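Local coordinates for protein alpha-galactosidase 1 (Saccharomyces cerevisiae, PDB 3LRK) that hydrolyses terminal, non-reducing alpha-D-galactose residues from alpha-D-galactosides, including galactose oligosaccharides, galactomannans and galactolipids, at residues Y23-Q31 with G178-C186; F280-L290 with V312-P323. The protein carries 1 engineered substitution. One frame throughout, in Å; residues are numbered along the deposited sequence.

Contact 1: Y23-Q31 with G178-C186; sequences YNGLGLTPQ and GRPVFYSLC. Engineered in segment 178-186: Val181 (natural residue Ile). With NAG (2-acetamido-2-deoxy-beta-D-glucopyranose), chain E.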
loop_
_atom_site.group_PDB
_atom_site.type_symbol
_atom_site.label_atom_id
_atom_site.label_comp_id
_atom_site.label_asym_id
_atom_site.label_seq_id
_atom_site.Cartn_x
_atom_site.Cartn_y
_atom_site.Cartn_z
ATOM N N TYR A 23 -10.595 -3.606 -29.086
ATOM C CA TYR A 23 -11.267 -4.881 -28.780
ATOM C C TYR A 23 -12.574 -5.123 -29.575
ATOM O O TYR A 23 -12.949 -6.262 -29.843
ATOM C CB TYR A 23 -11.481 -5.035 -27.257
ATOM C CG TYR A 23 -12.835 -4.551 -26.756
ATOM C CD1 TYR A 23 -13.830 -5.464 -26.405
ATOM C CD2 TYR A 23 -13.115 -3.188 -26.639
ATOM C CE1 TYR A 23 -15.092 -5.030 -25.948
ATOM C CE2 TYR A 23 -14.373 -2.741 -26.182
ATOM C CZ TYR A 23 -15.344 -3.674 -25.835
ATOM O OH TYR A 23 -16.578 -3.248 -25.401
ATOM N N ASN A 24 -13.261 -4.043 -29.950
ATOM C CA ASN A 24 -14.558 -4.141 -30.640
ATOM C C ASN A 24 -14.637 -3.319 -31.928
ATOM O O ASN A 24 -15.717 -3.200 -32.519
ATOM C CB ASN A 24 -15.716 -3.725 -29.709
ATOM C CG ASN A 24 -15.631 -2.272 -29.286
ATOM O OD1 ASN A 24 -14.651 -1.584 -29.589
ATOM N ND2 ASN A 24 -16.664 -1.787 -28.584
ATOM N N GLY A 25 -13.513 -2.717 -32.319
ATOM C CA GLY A 25 -13.441 -1.886 -33.525
ATOM C C GLY A 25 -13.826 -0.430 -33.332
ATOM O O GLY A 25 -13.666 0.369 -34.243
ATOM N N LEU A 26 -14.332 -0.079 -32.147
ATOM C CA LEU A 26 -14.696 1.308 -31.840
ATOM C C LEU A 26 -13.597 2.038 -31.054
ATOM O O LEU A 26 -12.585 1.443 -30.689
ATOM C CB LEU A 26 -16.038 1.363 -31.092
ATOM C CG LEU A 26 -17.267 0.831 -31.840
ATOM C CD1 LEU A 26 -18.469 0.659 -30.900
ATOM C CD2 LEU A 26 -17.626 1.748 -33.035
ATOM N N GLY A 27 -13.807 3.324 -30.793
ATOM C CA GLY A 27 -12.830 4.145 -30.066
ATOM C C GLY A 27 -11.498 4.290 -30.790
ATOM O O GLY A 27 -10.446 4.364 -30.158
ATOM N N LEU A 28 -11.532 4.335 -32.122
ATOM C CA LEU A 28 -10.292 4.511 -32.889
ATOM C C LEU A 28 -9.653 5.866 -32.595
ATOM O O LEU A 28 -8.444 6.028 -32.724
ATOM C CB LEU A 28 -10.520 4.294 -34.393
ATOM C CG LEU A 28 -11.092 2.924 -34.781
ATOM C CD1 LEU A 28 -11.135 2.793 -36.309
ATOM C CD2 LEU A 28 -10.302 1.735 -34.146
ATOM N N THR A 29 -10.485 6.830 -32.202
ATOM C CA THR A 29 -10.048 8.069 -31.564
ATOM C C THR A 29 -10.946 8.220 -30.317
ATOM O O THR A 29 -11.964 7.533 -30.216
ATOM C CB THR A 29 -10.288 9.283 -32.464
ATOM O OG1 THR A 29 -11.689 9.355 -32.787
ATOM C CG2 THR A 29 -9.430 9.208 -33.762
ATOM N N PRO A 30 -10.574 9.105 -29.369
ATOM C CA PRO A 30 -11.403 9.273 -28.175
ATOM C C PRO A 30 -12.801 9.774 -28.546
ATOM O O PRO A 30 -12.953 10.461 -29.556
ATOM C CB PRO A 30 -10.632 10.320 -27.366
ATOM C CG PRO A 30 -9.219 10.171 -27.826
ATOM C CD PRO A 30 -9.371 9.949 -29.304
ATOM N N GLN A 31 -13.808 9.398 -27.763
ATOM C CA GLN A 31 -15.187 9.821 -28.043
ATOM C C GLN A 31 -15.389 11.299 -27.753
ATOM O O GLN A 31 -14.676 11.883 -26.945
ATOM C CB GLN A 31 -16.219 8.958 -27.295
ATOM C CG GLN A 31 -16.272 9.143 -25.781
ATOM C CD GLN A 31 -15.295 8.252 -25.026
ATOM O OE1 GLN A 31 -14.192 7.954 -25.515
ATOM N NE2 GLN A 31 -15.698 7.817 -23.823
ATOM N N GLY A 178 -25.017 -8.425 -30.237
ATOM C CA GLY A 178 -24.683 -8.210 -31.647
ATOM C C GLY A 178 -24.709 -6.752 -32.095
ATOM O O GLY A 178 -24.331 -6.449 -33.239
ATOM N N ARG A 179 -25.165 -5.853 -31.215
ATOM C CA ARG A 179 -25.230 -4.430 -31.541
ATOM C C ARG A 179 -23.944 -3.778 -31.054
ATOM O O ARG A 179 -23.613 -3.913 -29.877
ATOM C CB ARG A 179 -26.461 -3.733 -30.919
ATOM C CG ARG A 179 -26.553 -2.250 -31.346
ATOM C CD ARG A 179 -27.677 -1.448 -30.696
ATOM N NE ARG A 179 -27.683 -0.084 -31.228
ATOM C CZ ARG A 179 -28.320 0.273 -32.344
ATOM N NH1 ARG A 179 -29.018 -0.626 -33.035
ATOM N NH2 ARG A 179 -28.257 1.522 -32.771
ATOM N N PRO A 180 -23.211 -3.081 -31.954
ATOM C CA PRO A 180 -22.018 -2.356 -31.523
ATOM C C PRO A 180 -22.370 -1.297 -30.486
ATOM O O PRO A 180 -23.274 -0.474 -30.691
ATOM C CB PRO A 180 -21.500 -1.703 -32.815
ATOM C CG PRO A 180 -22.090 -2.523 -33.914
ATOM C CD PRO A 180 -23.444 -2.920 -33.403
ATOM N N VAL A 181 -21.676 -1.364 -29.361
ATOM C CA VAL A 181 -21.844 -0.391 -28.282
ATOM C C VAL A 181 -20.457 0.049 -27.830
ATOM O O VAL A 181 -19.604 -0.785 -27.473
ATOM C CB VAL A 181 -22.697 -0.978 -27.101
ATOM C CG1 VAL A 181 -22.816 0.015 -25.930
ATOM C CG2 VAL A 181 -24.085 -1.418 -27.584
ATOM N N PHE A 182 -20.219 1.356 -27.889
ATOM C CA PHE A 182 -19.034 1.964 -27.314
ATOM C C PHE A 182 -19.124 1.793 -25.793
ATOM O O PHE A 182 -20.066 2.286 -25.166
ATOM C CB PHE A 182 -19.013 3.459 -27.654
ATOM C CG PHE A 182 -17.690 4.143 -27.365
ATOM C CD1 PHE A 182 -17.269 4.377 -26.055
ATOM C CD2 PHE A 182 -16.876 4.561 -28.416
ATOM C CE1 PHE A 182 -16.073 5.006 -25.800
ATOM C CE2 PHE A 182 -15.678 5.200 -28.170
ATOM C CZ PHE A 182 -15.269 5.416 -26.861
ATOM N N TYR A 183 -18.150 1.095 -25.204
ATOM C CA TYR A 183 -18.230 0.741 -23.776
ATOM C C TYR A 183 -17.280 1.604 -22.933
ATOM O O TYR A 183 -16.049 1.486 -23.026
ATOM C CB TYR A 183 -17.973 -0.767 -23.612
ATOM C CG TYR A 183 -18.124 -1.358 -22.211
ATOM C CD1 TYR A 183 -19.162 -0.975 -21.346
ATOM C CD2 TYR A 183 -17.239 -2.350 -21.783
ATOM C CE1 TYR A 183 -19.284 -1.560 -20.051
ATOM C CE2 TYR A 183 -17.350 -2.936 -20.529
ATOM C CZ TYR A 183 -18.362 -2.554 -19.672
ATOM O OH TYR A 183 -18.410 -3.163 -18.436
ATOM N N SER A 184 -17.880 2.488 -22.134
ATOM C CA SER A 184 -17.177 3.472 -21.322
ATOM C C SER A 184 -17.212 3.055 -19.855
ATOM O O SER A 184 -18.267 3.021 -19.238
ATOM C CB SER A 184 -17.834 4.853 -21.512
ATOM O OG SER A 184 -17.489 5.781 -20.495
ATOM N N LEU A 185 -16.048 2.709 -19.310
ATOM C CA LEU A 185 -15.936 2.328 -17.897
ATOM C C LEU A 185 -15.949 3.539 -16.979
ATOM O O LEU A 185 -15.360 4.572 -17.289
ATOM C CB LEU A 185 -14.640 1.532 -17.674
ATOM C CG LEU A 185 -14.644 -0.002 -17.756
ATOM C CD1 LEU A 185 -15.597 -0.596 -18.783
ATOM C CD2 LEU A 185 -13.235 -0.585 -17.887
ATOM N N CYS A 186 -16.628 3.409 -15.840
ATOM C CA CYS A 186 -16.634 4.472 -14.850
ATOM C C CYS A 186 -16.368 3.866 -13.478
ATOM O O CYS A 186 -17.254 3.827 -12.638
ATOM C CB CYS A 186 -17.978 5.224 -14.858
ATOM S SG CYS A 186 -18.040 6.712 -13.808
HETATM C C1 NAG E . -18.027 -9.438 -30.334
HETATM C C2 NAG E . -18.000 -8.267 -31.327
HETATM C C3 NAG E . -17.326 -8.643 -32.645
HETATM C C4 NAG E . -15.947 -9.252 -32.409
HETATM C C5 NAG E . -15.954 -10.301 -31.302
HETATM C C6 NAG E . -14.517 -10.442 -30.830
HETATM C C7 NAG E . -19.842 -6.668 -31.127
HETATM C C8 NAG E . -21.277 -6.398 -31.469
HETATM N N2 NAG E . -19.344 -7.802 -31.614
HETATM O O3 NAG E . -17.150 -7.480 -33.413
HETATM O O4 NAG E . -15.456 -9.836 -33.606
HETATM O O5 NAG E . -16.721 -9.951 -30.151
HETATM O O6 NAG E . -14.434 -11.701 -30.242
HETATM O O7 NAG E . -19.194 -5.870 -30.447
#

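Contact 2: F280-L290 with V312-P323; sequences FSMWAMVKSPL and VIAINQDSNGIP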
loop_
_atom_site.group_PDB
_atom_site.type_symbol
_atom_site.label_atom_id
_atom_site.label_comp_id
_atom_site.label_asym_id
_atom_site.label_seq_id
_atom_site.Cartn_x
_atom_site.Cartn_y
_atom_site.Cartn_z
ATOM N N PHE A 280 -9.258 22.337 -21.366
ATOM C CA PHE A 280 -9.630 21.772 -22.665
ATOM C C PHE A 280 -8.407 21.268 -23.443
ATOM O O PHE A 280 -8.431 20.162 -23.988
ATOM C CB PHE A 280 -10.439 22.793 -23.485
ATOM C CG PHE A 280 -11.019 22.244 -24.760
ATOM C CD1 PHE A 280 -12.138 21.394 -24.741
ATOM C CD2 PHE A 280 -10.470 22.604 -25.997
ATOM C CE1 PHE A 280 -12.682 20.902 -25.927
ATOM C CE2 PHE A 280 -11.004 22.123 -27.191
ATOM C CZ PHE A 280 -12.106 21.268 -27.170
ATOM N N SER A 281 -7.339 22.070 -23.456
ATOM C CA SER A 281 -6.099 21.730 -24.163
ATOM C C SER A 281 -5.416 20.494 -23.586
ATOM O O SER A 281 -4.912 19.658 -24.339
ATOM C CB SER A 281 -5.110 22.897 -24.140
ATOM O OG SER A 281 -5.655 24.051 -24.760
ATOM N N MET A 282 -5.388 20.383 -22.256
ATOM C CA MET A 282 -4.721 19.236 -21.622
ATOM C C MET A 282 -5.508 17.922 -21.782
ATOM O O MET A 282 -4.914 16.882 -22.072
ATOM C CB MET A 282 -4.336 19.530 -20.166
ATOM C CG MET A 282 -3.179 20.557 -20.016
ATOM S SD MET A 282 -1.752 20.268 -21.097
ATOM C CE MET A 282 -1.265 18.646 -20.494
ATOM N N TRP A 283 -6.832 17.984 -21.634
ATOM C CA TRP A 283 -7.718 16.842 -21.942
ATOM C C TRP A 283 -7.559 16.401 -23.406
ATOM O O TRP A 283 -7.477 15.201 -23.696
ATOM C CB TRP A 283 -9.189 17.178 -21.642
ATOM C CG TRP A 283 -9.723 16.840 -20.233
ATOM C CD1 TRP A 283 -10.878 16.158 -19.947
ATOM C CD2 TRP A 283 -9.136 17.177 -18.958
ATOM N NE1 TRP A 283 -11.052 16.054 -18.577
ATOM C CE2 TRP A 283 -9.997 16.670 -17.950
ATOM C CE3 TRP A 283 -7.969 17.860 -18.567
ATOM C CZ2 TRP A 283 -9.725 16.823 -16.580
ATOM C CZ3 TRP A 283 -7.697 18.006 -17.198
ATOM C CH2 TRP A 283 -8.571 17.482 -16.224
ATOM N N ALA A 284 -7.498 17.357 -24.335
ATOM C CA ALA A 284 -7.235 16.999 -25.734
ATOM C C ALA A 284 -5.887 16.274 -25.882
ATOM O O ALA A 284 -5.795 15.207 -26.516
ATOM C CB ALA A 284 -7.290 18.233 -26.636
ATOM N N MET A 285 -4.860 16.865 -25.285
ATOM C CA MET A 285 -3.475 16.437 -25.466
ATOM C C MET A 285 -3.161 15.045 -24.909
ATOM O O MET A 285 -2.293 14.338 -25.439
ATOM C CB MET A 285 -2.553 17.459 -24.813
ATOM C CG MET A 285 -1.154 17.482 -25.389
ATOM S SD MET A 285 -0.055 18.335 -24.260
ATOM C CE MET A 285 -0.331 17.332 -22.809
ATOM N N VAL A 286 -3.853 14.663 -23.834
ATOM C CA VAL A 286 -3.691 13.321 -23.261
ATOM C C VAL A 286 -4.663 12.307 -23.875
ATOM O O VAL A 286 -4.738 11.157 -23.427
ATOM C CB VAL A 286 -3.780 13.317 -21.702
ATOM C CG1 VAL A 286 -2.734 14.247 -21.107
ATOM C CG2 VAL A 286 -5.179 13.701 -21.211
ATOM N N LYS A 287 -5.405 12.734 -24.900
ATOM C CA LYS A 287 -6.382 11.872 -25.578
ATOM C C LYS A 287 -7.466 11.343 -24.615
ATOM O O LYS A 287 -7.877 10.178 -24.672
ATOM C CB LYS A 287 -5.681 10.740 -26.338
ATOM C CG LYS A 287 -5.354 11.035 -27.807
ATOM C CD LYS A 287 -4.311 12.138 -28.020
ATOM C CE LYS A 287 -3.664 11.959 -29.402
ATOM N NZ LYS A 287 -2.896 13.157 -29.821
ATOM N N SER A 288 -7.920 12.219 -23.725
ATOM C CA SER A 288 -9.128 11.962 -22.965
ATOM C C SER A 288 -10.323 12.106 -23.911
ATOM O O SER A 288 -10.250 12.871 -24.885
ATOM C CB SER A 288 -9.266 12.961 -21.809
ATOM O OG SER A 288 -10.506 12.791 -21.126
ATOM N N PRO A 289 -11.413 11.351 -23.650
ATOM C CA PRO A 289 -12.708 11.724 -24.214
ATOM C C PRO A 289 -12.974 13.218 -24.016
ATOM O O PRO A 289 -12.527 13.816 -23.024
ATOM C CB PRO A 289 -13.697 10.899 -23.392
ATOM C CG PRO A 289 -12.927 9.679 -23.001
ATOM C CD PRO A 289 -11.501 10.120 -22.840
ATOM N N LEU A 290 -13.671 13.825 -24.973
ATOM C CA LEU A 290 -14.046 15.227 -24.857
ATOM C C LEU A 290 -15.559 15.281 -24.835
ATOM O O LEU A 290 -16.203 15.321 -25.872
ATOM C CB LEU A 290 -13.473 16.065 -26.012
ATOM C CG LEU A 290 -11.958 16.105 -26.247
ATOM C CD1 LEU A 290 -11.654 16.957 -27.496
ATOM C CD2 LEU A 290 -11.164 16.600 -25.028
ATOM N N VAL A 312 -7.415 22.399 -31.602
ATOM C CA VAL A 312 -7.186 21.627 -30.383
ATOM C C VAL A 312 -7.856 20.246 -30.468
ATOM O O VAL A 312 -7.269 19.239 -30.050
ATOM C CB VAL A 312 -7.611 22.433 -29.132
ATOM C CG1 VAL A 312 -7.543 21.583 -27.867
ATOM C CG2 VAL A 312 -6.735 23.680 -28.978
ATOM N N ILE A 313 -9.067 20.199 -31.019
ATOM C CA ILE A 313 -9.772 18.934 -31.287
ATOM C C ILE A 313 -8.974 18.021 -32.235
ATOM O O ILE A 313 -8.936 16.795 -32.052
ATOM C CB ILE A 313 -11.199 19.180 -31.846
ATOM C CG1 ILE A 313 -12.043 19.979 -30.844
ATOM C CG2 ILE A 313 -11.898 17.849 -32.205
ATOM C CD1 ILE A 313 -13.387 20.487 -31.413
ATOM N N ALA A 314 -8.310 18.627 -33.221
ATOM C CA ALA A 314 -7.493 17.873 -34.164
ATOM C C ALA A 314 -6.337 17.130 -33.463
ATOM O O ALA A 314 -5.961 16.040 -33.889
ATOM C CB ALA A 314 -6.965 18.786 -35.266
ATOM N N ILE A 315 -5.792 17.724 -32.400
ATOM C CA ILE A 315 -4.801 17.064 -31.534
ATOM C C ILE A 315 -5.406 15.814 -30.896
ATOM O O ILE A 315 -4.813 14.738 -30.954
ATOM C CB ILE A 315 -4.262 18.003 -30.411
ATOM C CG1 ILE A 315 -3.537 19.228 -31.001
ATOM C CG2 ILE A 315 -3.345 17.236 -29.421
ATOM C CD1 ILE A 315 -2.375 18.892 -31.961
ATOM N N ASN A 316 -6.585 15.984 -30.294
ATOM C CA ASN A 316 -7.298 14.915 -29.603
ATOM C C ASN A 316 -7.695 13.798 -30.550
ATOM O O ASN A 316 -7.715 12.632 -30.173
ATOM C CB ASN A 316 -8.551 15.465 -28.915
ATOM C CG ASN A 316 -9.287 14.404 -28.103
ATOM O OD1 ASN A 316 -10.316 13.892 -28.531
ATOM N ND2 ASN A 316 -8.740 14.053 -26.941
ATOM N N GLN A 317 -7.979 14.174 -31.793
ATOM C CA GLN A 317 -8.483 13.258 -32.803
ATOM C C GLN A 317 -7.401 12.858 -33.801
ATOM O O GLN A 317 -7.709 12.380 -34.893
ATOM C CB GLN A 317 -9.684 13.882 -33.524
ATOM C CG GLN A 317 -10.899 14.127 -32.615
ATOM C CD GLN A 317 -11.535 12.838 -32.120
ATOM O OE1 GLN A 317 -11.974 12.007 -32.916
ATOM N NE2 GLN A 317 -11.599 12.671 -30.798
ATOM N N ASP A 318 -6.138 13.038 -33.413
ATOM C CA ASP A 318 -5.015 12.571 -34.222
ATOM C C ASP A 318 -5.190 11.082 -34.542
ATOM O O ASP A 318 -5.522 10.288 -33.662
ATOM C CB ASP A 318 -3.690 12.787 -33.483
ATOM C CG ASP A 318 -2.477 12.639 -34.397
ATOM O OD1 ASP A 318 -2.514 13.190 -35.516
ATOM O OD2 ASP A 318 -1.495 11.971 -34.002
ATOM N N SER A 319 -4.972 10.694 -35.793
ATOM C CA SER A 319 -5.103 9.285 -36.133
ATOM C C SER A 319 -3.919 8.527 -35.525
ATOM O O SER A 319 -2.844 9.094 -35.341
ATOM C CB SER A 319 -5.235 9.069 -37.641
ATOM O OG SER A 319 -4.171 9.678 -38.324
ATOM N N ASN A 320 -4.144 7.271 -35.152
ATOM C CA ASN A 320 -3.116 6.486 -34.444
ATOM C C ASN A 320 -2.628 7.213 -33.186
ATOM O O ASN A 320 -1.454 7.138 -32.817
ATOM C CB ASN A 320 -1.956 6.127 -35.390
ATOM C CG ASN A 320 -2.439 5.482 -36.680
ATOM O OD1 ASN A 320 -3.163 4.480 -36.655
ATOM N ND2 ASN A 320 -2.048 6.058 -37.817
ATOM N N GLY A 321 -3.576 7.885 -32.531
ATOM C CA GLY A 321 -3.343 8.780 -31.405
ATOM C C GLY A 321 -2.474 8.266 -30.285
ATOM O O GLY A 321 -2.625 7.134 -29.822
ATOM N N ILE A 322 -1.556 9.122 -29.852
ATOM C CA ILE A 322 -0.685 8.838 -28.727
ATOM C C ILE A 322 -0.861 9.965 -27.711
ATOM O O ILE A 322 -0.704 11.131 -28.064
ATOM C CB ILE A 322 0.800 8.722 -29.180
ATOM C CG1 ILE A 322 0.957 7.558 -30.169
ATOM C CG2 ILE A 322 1.731 8.560 -27.976
ATOM C CD1 ILE A 322 2.301 7.504 -30.865
ATOM N N PRO A 323 -1.222 9.623 -26.452
ATOM C CA PRO A 323 -1.242 10.631 -25.400
ATOM C C PRO A 323 0.123 11.295 -25.246
ATOM O O PRO A 323 1.159 10.633 -25.377
ATOM C CB PRO A 323 -1.576 9.818 -24.140
ATOM C CG PRO A 323 -2.313 8.640 -24.637
ATOM C CD PRO A 323 -1.657 8.305 -25.957
HETATM O O HOH W 1 -0.917 11.810 -31.343
#

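Contact 1: Y23-Q31 with G178-C186
Phe182 carries its CG anti to the backbone N (chi1 -168°), while Gln31 puts its CG between its own N and carbonyl carbon (chi1 70°) and then bends, and the two side chains meet at about a right angle. The setting is a TIM barrel: Phe182 lies in the fifth strand, 182-185, and segment 23-31 is the loop leading into the first strand, 32-35. The contact illustrates how an entry loop can be packed on a barrel largely round one aromatic ring. The amide and ring planes lie 58° apart, with Gln31 CD 3.4 Å from Phe182 CE1. Gln31 OE1 comes 3.1 Å from Phe182 CZ and is buried without a polar partner, whereas NE2 of the same amide is bonded to Tyr145 and Ser203 hydroxyls on neighbouring strands. Replacing this glutamine by an alanine is likely to leave both hydroxyls without their shared amide partner and to open a gap beside the CZ end of the phenyl ring.

Farther round the ring, Gly27 brings its CA 3.6 Å from Phe182 CE2, a close backbone approach made by a residue with no side chain. Leu26 CB lies 4.3 Å from Phe182 CD2, and its CD1 methyl rests on the backbone between Val181, an engineered residue, and Phe182. Residues 24-26 form an Asx turn: Asn24 OD1 accepts from Leu26 N at 3.0 Å, the donor standing above the carbonyl plane, and takes a second bond from Asn202.

Beyond Phe182, Tyr23 crosses Tyr183 at roughly a right angle, while the Tyr183 hydroxyl bonds to Tyr167 O in helix 160-177. At the outer end, the acetamide methyl C8 of an N-acetylglucosamine sits 3.5 Å from Gly178 C. Tyr23 places its OH 3.4 Å from Tyr183 CB.

Contact 2: F280-L290 with V312-P323
Ala284 and Asn316 bring their CA atoms to 4.4 Å where helical segments 280-285 and 312-316 run in nearly the same direction, 27° apart. These helices flank the eighth strand of the TIM barrel in chain order, and the first ends in a Schellman motif with Lys287, at positive phi, as its C-prime residue. The pair is a worked example of a side chain reading the backbone of a helix end.

The reader is Asn316. With CG anti to the backbone N (chi1 -176°), its amide reaches into the turn and ND2 gives both protons to main-chain oxygens. Ala284 O is met at 3.2 Å, on a lone pair in the carbonyl plane, although the Schellman bond from Lys287 N already occupies that oxygen. Ser288 O takes the other proton at 2.8 Å, from a donor tilted slightly out of its plane. Gln317 NE2 bonds to Asn316 OD1, helping to fix the rotation of an amide that Leu290 meets from the opposite direction with CD1 and CG.

Earlier along the helices the packing is apolar. Val312 CG1 touches both Ala284 CB and the Phe280 ring, at 3.6 Å from Phe280 CE2, while Ile313 CG1 comes up at the edge of that ring, near its plane.

Lys287 makes the remaining polar link. Bent at chi2, its chain passes by Ile322 O, and NZ donates a hydrogen bond to Ile315 O at 2.7 Å; Asp318 N binds the same oxygen from the opposite face of its plane. The buried ammonium stops short of a salt bridge with Asp318, whose OD2 also accepts from Asp351 N. A water bridges the two from one side, accepting from Lys287 NZ at 2.8 Å and from Ile322 N, and donating to Asp318 OD2 at 2.7 Å.

In the fold
Contacts 1 and 2 lie about 17 Å apart between centres, yet they touch directly where the TIM barrel closes. Gln317 spans them: its OE1 lies 2.7 Å from Thr29 OG1 and its NE2 2.9 Å from Pro30 O, both probable hydrogen bonds. Backbone bonding between Gln31 and Leu290 ties the residue just before the first strand to the start of the eighth, and Gln31 OE1 packs 3.3 Å from Pro289 CG. Both contacts lie close to substrate-binding residues: the Ser184 side chain is about 4 Å from that of Lys147, and the Ser288 side chain about 7 Å from that of Arg205. Cys186, ending segment 178-186, touches the nucleophile Asp149.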